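Local coordinates for protein phosphoserine aminotransferase SerC (Cytophaga hutchinsonii ATCC 33406, PDB 3FFR) that probably catalyses the pyridoxal-phosphate-dependent amino transfer that makes phosphoserine in serine biosynthesis, as a class-V aminotransferase, at residues A70-I73 / W74-I78; E273-A276 / L277-Y281. All blocks are in the same frame, centred on the assembly; numbering follows the deposited sequence. Where two conformers were deposited one is given.

Contact 1. Residues A70-I73 / W74-I78; sequences ATEI and WERII
A70 O accepts the amide of W74 at 2.9 Å (W74 N), the first of four successive i to i+4 bonds that make 70-78 one unbroken alpha-helical run; I77 N to I73 O, at 2.8 Å, is the last. One turn apart, E72 and R76 join in a salt bridge. E72 sends CG anti to its backbone N (chi1 -180°) and stays extended, whereas R76 bends at chi2 (-45°), which brings its guanidinium edge to the carboxylate. R76 NE meets the anti lone pair of E72 OE2 at 2.8 Å, and R76 NH2 reaches the same oxygen at 3.2 Å from above the carboxylate plane, the two flat groups being 65° apart. H226 ND1 also bonds E72 OE2, so this oxygen is gripped by three donors, and A68 N bonds the other, E72 OE1. E75 OE1 lies over a guanidinium face of R76 and pairs with R76 of the second subunit, while its OE2 bonds T224 there. On another flank, I77 CD1 packs on I73 CG2 at 3.8 Å, bulky aliphatic side chains suited to an apolar interior. T71 OG1 bonds the phosphate of the pyridoxal-lysine at position 191, so the helix start helps hold the cofactor. Around the helix, W74 stacks on F98 of helix 93-104, I73 and R76 rest on L67 of strand 62-67, and I77 meets W202 of strand 200-205.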
ATOM      1  N   ALA A  70       6.159   6.045  -1.229  1.00 25.88           N
ATOM      2  CA  ALA A  70       6.768   7.182  -1.955  1.00 25.27           C
ATOM      3  C   ALA A  70       7.206   6.721  -3.345  1.00 26.08           C
ATOM      4  O   ALA A  70       7.142   7.467  -4.327  1.00 26.39           O
ATOM      5  CB  ALA A  70       7.957   7.826  -1.166  1.00 24.79           C
ATOM      6  N   THR A  71       7.617   5.470  -3.419  1.00 26.63           N
ATOM      7  CA  THR A  71       8.074   4.883  -4.694  1.00 26.82           C
ATOM      8  C   THR A  71       6.916   4.857  -5.713  1.00 25.71           C
ATOM      9  O   THR A  71       7.066   5.222  -6.893  1.00 26.67           O
ATOM     10  CB  THR A  71       8.679   3.477  -4.501  1.00 25.08           C
ATOM     11  OG1 THR A  71       9.773   3.544  -3.567  1.00 26.00           O
ATOM     12  CG2 THR A  71       9.208   2.880  -5.833  1.00 27.34           C
ATOM     13  N   GLU A  72       5.726   4.541  -5.224  1.00 26.69           N
ATOM     14  CA  GLU A  72       4.546   4.603  -6.068  1.00 25.05           C
ATOM     15  C   GLU A  72       4.362   6.036  -6.606  1.00 25.16           C
ATOM     16  O   GLU A  72       4.076   6.240  -7.788  1.00 25.72           O
ATOM     17  CB  GLU A  72       3.263   4.197  -5.341  1.00 25.43           C
ATOM     18  CG  GLU A  72       2.108   4.287  -6.303  1.00 26.24           C
ATOM     19  CD  GLU A  72       0.707   3.983  -5.793  1.00 30.59           C
ATOM     20  OE1 GLU A  72       0.514   3.662  -4.608  1.00 27.29           O
ATOM     21  OE2 GLU A  72      -0.224   4.077  -6.651  1.00 28.36           O
ATOM     22  N   ILE A  73       4.527   7.003  -5.706  1.00 25.52           N
ATOM     23  CA  ILE A  73       4.385   8.421  -6.031  1.00 26.11           C
ATOM     24  C   ILE A  73       5.398   8.835  -7.141  1.00 26.68           C
ATOM     25  O   ILE A  73       5.027   9.539  -8.107  1.00 26.03           O
ATOM     26  CB  ILE A  73       4.414   9.353  -4.803  1.00 25.31           C
ATOM     27  CG1 ILE A  73       3.200   9.076  -3.908  1.00 25.50           C
ATOM     28  CG2 ILE A  73       4.429  10.839  -5.269  1.00 25.82           C
ATOM     29  CD1 ILE A  73       3.338   9.658  -2.501  1.00 24.34           C
ATOM     30  N   TRP A  74       6.624   8.335  -7.066  1.00 26.16           N
ATOM     31  CA  TRP A  74       7.572   8.621  -8.178  1.00 27.00           C
ATOM     32  C   TRP A  74       6.942   8.220  -9.533  1.00 26.63           C
ATOM     33  O   TRP A  74       6.948   8.938 -10.519  1.00 26.69           O
ATOM     34  CB  TRP A  74       8.851   7.833  -8.047  1.00 25.72           C
ATOM     35  CG  TRP A  74       9.810   8.265  -7.005  1.00 24.48           C
ATOM     36  CD1 TRP A  74       9.883   9.463  -6.356  1.00 30.12           C
ATOM     37  CD2 TRP A  74      10.905   7.481  -6.513  1.00 24.99           C
ATOM     38  NE1 TRP A  74      10.961   9.470  -5.482  1.00 31.22           N
ATOM     39  CE2 TRP A  74      11.599   8.263  -5.564  1.00 24.23           C
ATOM     40  CE3 TRP A  74      11.364   6.209  -6.794  1.00 28.52           C
ATOM     41  CZ2 TRP A  74      12.749   7.804  -4.930  1.00 24.94           C
ATOM     42  CZ3 TRP A  74      12.474   5.746  -6.147  1.00 29.08           C
ATOM     43  CH2 TRP A  74      13.148   6.525  -5.211  1.00 29.11           C
ATOM     44  N   GLU A  75       6.447   6.995  -9.582  1.00 26.85           N
ATOM     45  CA  GLU A  75       5.821   6.472 -10.807  1.00 24.67           C
ATOM     46  C   GLU A  75       4.629   7.309 -11.257  1.00 25.16           C
ATOM     47  O   GLU A  75       4.503   7.660 -12.448  1.00 25.52           O
ATOM     48  CB  GLU A  75       5.422   5.004 -10.630  1.00 27.43           C
ATOM     49  CG  GLU A  75       4.874   4.375 -11.912  1.00 25.68           C
ATOM     50  CD  GLU A  75       4.421   2.947 -11.702  1.00 29.77           C
ATOM     51  OE1 GLU A  75       3.295   2.774 -11.219  1.00 31.31           O
ATOM     52  OE2 GLU A  75       5.140   2.049 -12.142  1.00 29.12           O
ATOM     53  N   ARG A  76       3.756   7.639 -10.300  1.00 26.86           N
ATOM     54  CA  ARG A  76       2.529   8.389 -10.593  1.00 25.33           C
ATOM     55  C   ARG A  76       2.825   9.804 -11.055  1.00 25.32           C
ATOM     56  O   ARG A  76       2.078  10.379 -11.875  1.00 25.82           O
ATOM     57  CB  ARG A  76       1.548   8.411  -9.416  1.00 26.69           C
ATOM     58  CG  ARG A  76       1.132   7.058  -8.874  1.00 28.75           C
ATOM     59  CD  ARG A  76       0.786   6.065  -9.947  1.00 29.03           C
ATOM     60  NE  ARG A  76       0.331   4.783  -9.354  1.00 27.64           N
ATOM     61  CZ  ARG A  76       0.024   3.712 -10.072  1.00 28.71           C
ATOM     62  NH1 ARG A  76       0.172   3.748 -11.395  1.00 27.11           N
ATOM     63  NH2 ARG A  76      -0.450   2.625  -9.466  1.00 30.09           N
ATOM     64  N   ILE A  77       3.892  10.402 -10.529  1.00 25.10           N
ATOM     65  CA  ILE A  77       4.301  11.741 -10.989  1.00 27.28           C
ATOM     66  C   ILE A  77       4.586  11.738 -12.483  1.00 25.14           C
ATOM     67  O   ILE A  77       4.089  12.574 -13.246  1.00 26.26           O
ATOM     68  CB  ILE A  77       5.546  12.301 -10.217  1.00 27.08           C
ATOM     69  CG1 ILE A  77       5.105  12.726  -8.808  1.00 24.54           C
ATOM     70  CG2 ILE A  77       6.226  13.471 -10.996  1.00 25.95           C
ATOM     71  CD1 ILE A  77       6.267  12.952  -7.807  1.00 23.13           C
ATOM     72  N   ILE A  78       5.362  10.750 -12.917  1.00 26.60           N
ATOM     73  CA  ILE A  78       5.756  10.689 -14.332  0.50 26.94           C
ATOM     74  C   ILE A  78       4.554  10.328 -15.206  1.00 28.09           C
ATOM     75  O   ILE A  78       4.313  10.941 -16.271  1.00 26.20           O
ATOM     76  CB  ILE A  78       6.965   9.754 -14.538  0.50 26.34           C
ATOM     77  CG1 ILE A  78       8.163  10.246 -13.720  0.50 27.79           C
ATOM     78  CG2 ILE A  78       7.362   9.697 -16.023  0.50 23.71           C
ATOM     79  CD1 ILE A  78       9.249   9.174 -13.526  0.50 22.83           C
TER

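Contact 2. Residues E273-A276 / L277-Y281; sequences EKAA and LINTY
A276 O is held by two donors of one residue: T280 OG1 at 2.7 Å and T280 N at 2.9 Å. They arrive from opposite faces of the carbonyl plane, the hydroxyl tilted 31° from it, and the oxygen sits between them. The torsion of T280 (chi1 -68°) turns OG1 back beside its own backbone N, toward the preceding turn, where the hydroxyl can donate to the carbonyl four residues earlier. Threonine suits this exposed site because its hydroxyl finds an acceptor within the helix itself. One residue back, N279 N bonds A275 O at 2.8 Å. The amide group of N279 folds over the same carbonyl, with N279 CG 3.2 Å from A275 O, but N279 ND2 has too poor an angle there to count as a second bond. A275 CB lies 4.1 Å from N279 ND2, a loose contact, the small methyl suiting a helix flank that packs closely on I303 of strand 302-307. I278 shares this strand contact; its CG1 also lies 3.5 Å from K274 O, the carbonyl that accepts I278 N. L277 follows a similar course, with CG lying 3.7 Å from E273 O. K274 carries its charged end away to H345 O, its long aliphatic stem passing V350 of helix 347-360, and Y281 packs on L357 while its hydroxyl bonds G362 O. The chemistry is thus divided by side: A275 and I278, with N279, seat helix 264-284 on strand 302-307, lysine and tyrosine tie it to the C-terminal region, and on the exposed side threonine serves its polar group locally.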
ATOM      1  N   GLU A 273      18.219  20.845  17.971  1.00 29.42           N
ATOM      2  CA  GLU A 273      18.931  20.642  19.236  1.00 30.38           C
ATOM      3  C   GLU A 273      19.622  19.263  19.289  1.00 31.07           C
ATOM      4  O   GLU A 273      20.751  19.123  19.775  1.00 30.34           O
ATOM      5  CB  GLU A 273      17.951  20.786  20.391  1.00 29.47           C
ATOM      6  CG  GLU A 273      18.571  20.701  21.721  1.00 36.37           C
ATOM      7  CD  GLU A 273      17.563  20.916  22.823  1.00 49.84           C
ATOM      8  OE1 GLU A 273      16.332  20.777  22.541  1.00 58.64           O
ATOM      9  OE2 GLU A 273      18.024  21.176  23.963  1.00 51.29           O
ATOM     10  N   LYS A 274      18.918  18.249  18.794  1.00 27.33           N
ATOM     11  CA  LYS A 274      19.480  16.893  18.710  1.00 27.65           C
ATOM     12  C   LYS A 274      20.619  16.812  17.708  1.00 28.22           C
ATOM     13  O   LYS A 274      21.652  16.183  17.961  1.00 28.23           O
ATOM     14  CB  LYS A 274      18.418  15.857  18.335  1.00 28.00           C
ATOM     15  CG  LYS A 274      17.463  15.548  19.465  1.00 30.08           C
ATOM     16  CD  LYS A 274      16.382  14.593  19.040  1.00 28.69           C
ATOM     17  CE  LYS A 274      15.265  15.299  18.296  1.00 26.48           C
ATOM     18  NZ  LYS A 274      14.473  14.351  17.420  1.00 27.53           N
ATOM     19  N   ALA A 275      20.446  17.481  16.578  1.00 26.42           N
ATOM     20  CA  ALA A 275      21.484  17.469  15.524  1.00 27.38           C
ATOM     21  C   ALA A 275      22.767  18.111  16.071  1.00 30.73           C
ATOM     22  O   ALA A 275      23.886  17.648  15.826  1.00 29.93           O
ATOM     23  CB  ALA A 275      20.991  18.212  14.243  1.00 26.21           C
ATOM     24  N   ALA A 276      22.577  19.159  16.861  1.00 28.65           N
ATOM     25  CA  ALA A 276      23.714  19.900  17.416  1.00 29.65           C
ATOM     26  C   ALA A 276      24.513  19.012  18.378  1.00 30.58           C
ATOM     27  O   ALA A 276      25.755  19.050  18.422  1.00 31.51           O
ATOM     28  CB  ALA A 276      23.241  21.198  18.082  1.00 30.32           C
ATOM     29  N   LEU A 277      23.810  18.209  19.149  1.00 30.21           N
ATOM     30  CA  LEU A 277      24.470  17.280  20.095  1.00 30.01           C
ATOM     31  C   LEU A 277      25.366  16.303  19.340  1.00 30.10           C
ATOM     32  O   LEU A 277      26.532  16.072  19.691  1.00 30.15           O
ATOM     33  CB  LEU A 277      23.466  16.455  20.903  1.00 33.27           C
ATOM     34  CG  LEU A 277      22.756  17.065  22.089  1.00 39.80           C
ATOM     35  CD1 LEU A 277      21.857  15.982  22.742  1.00 37.06           C
ATOM     36  CD2 LEU A 277      23.795  17.604  23.103  1.00 41.90           C
ATOM     37  N   ILE A 278      24.785  15.744  18.280  1.00 27.83           N
ATOM     38  CA  ILE A 278      25.455  14.753  17.445  1.00 27.17           C
ATOM     39  C   ILE A 278      26.637  15.361  16.710  1.00 27.46           C
ATOM     40  O   ILE A 278      27.759  14.823  16.721  1.00 27.84           O
ATOM     41  CB  ILE A 278      24.471  14.063  16.426  1.00 26.59           C
ATOM     42  CG1 ILE A 278      23.384  13.261  17.151  1.00 28.56           C
ATOM     43  CG2 ILE A 278      25.258  13.200  15.393  1.00 25.64           C
ATOM     44  CD1 ILE A 278      22.184  12.852  16.242  1.00 25.51           C
ATOM     45  N   ASN A 279      26.402  16.530  16.121  1.00 25.47           N
ATOM     46  CA  ASN A 279      27.413  17.173  15.286  1.00 27.30           C
ATOM     47  C   ASN A 279      28.579  17.693  16.125  1.00 25.77           C
ATOM     48  O   ASN A 279      29.724  17.674  15.697  1.00 27.91           O
ATOM     49  CB  ASN A 279      26.775  18.247  14.396  1.00 29.63           C
ATOM     50  CG  ASN A 279      25.911  17.634  13.317  1.00 30.38           C
ATOM     51  OD1 ASN A 279      26.209  16.530  12.834  1.00 28.86           O
ATOM     52  ND2 ASN A 279      24.848  18.350  12.898  1.00 29.53           N
ATOM     53  N   THR A 280      28.270  18.138  17.323  1.00 26.96           N
ATOM     54  CA  THR A 280      29.316  18.632  18.235  1.00 26.97           C
ATOM     55  C   THR A 280      30.296  17.499  18.556  1.00 27.68           C
ATOM     56  O   THR A 280      31.517  17.698  18.650  1.00 27.60           O
ATOM     57  CB  THR A 280      28.700  19.215  19.533  1.00 28.78           C
ATOM     58  OG1 THR A 280      27.982  20.417  19.192  1.00 29.94           O
ATOM     59  CG2 THR A 280      29.824  19.572  20.560  1.00 30.46           C
ATOM     60  N   TYR A 281      29.733  16.306  18.692  1.00 27.68           N
ATOM     61  CA  TYR A 281      30.519  15.100  18.989  1.00 26.95           C
ATOM     62  C   TYR A 281      31.351  14.748  17.770  1.00 28.79           C
ATOM     63  O   TYR A 281      32.555  14.502  17.866  1.00 28.04           O
ATOM     64  CB  TYR A 281      29.638  13.934  19.419  1.00 27.76           C
ATOM     65  CG  TYR A 281      30.286  12.552  19.312  1.00 29.01           C
ATOM     66  CD1 TYR A 281      31.437  12.245  20.025  1.00 31.39           C
ATOM     67  CD2 TYR A 281      29.720  11.550  18.495  1.00 31.56           C
ATOM     68  CE1 TYR A 281      32.017  10.998  19.944  1.00 32.14           C
ATOM     69  CE2 TYR A 281      30.293  10.316  18.398  1.00 29.24           C
ATOM     70  CZ  TYR A 281      31.453  10.041  19.124  1.00 31.84           C
ATOM     71  OH  TYR A 281      32.025   8.784  19.045  1.00 31.24           O
TER

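In the fold
From the N terminus, the chain passes through strand 62-67 of the seven-stranded sheet and enters helix 70-81, which holds contact 1. It then completes that large sheet and runs through several helices before helix 264-284, where contact 2 lies. Each contact is a local turn-to-turn match within one helix, so neither closes a loop; they follow in series, neither nesting nor crossing. The centres of contact 1 and contact 2 are about 34 Å apart, on opposite sides of the chain's centre, and they do not touch. Contact 1 belongs to the large cofactor-binding domain and its subunit interface, contact 2 to the smaller domain, where its helix touches both the five-stranded sheet and C-terminal helix 347-360.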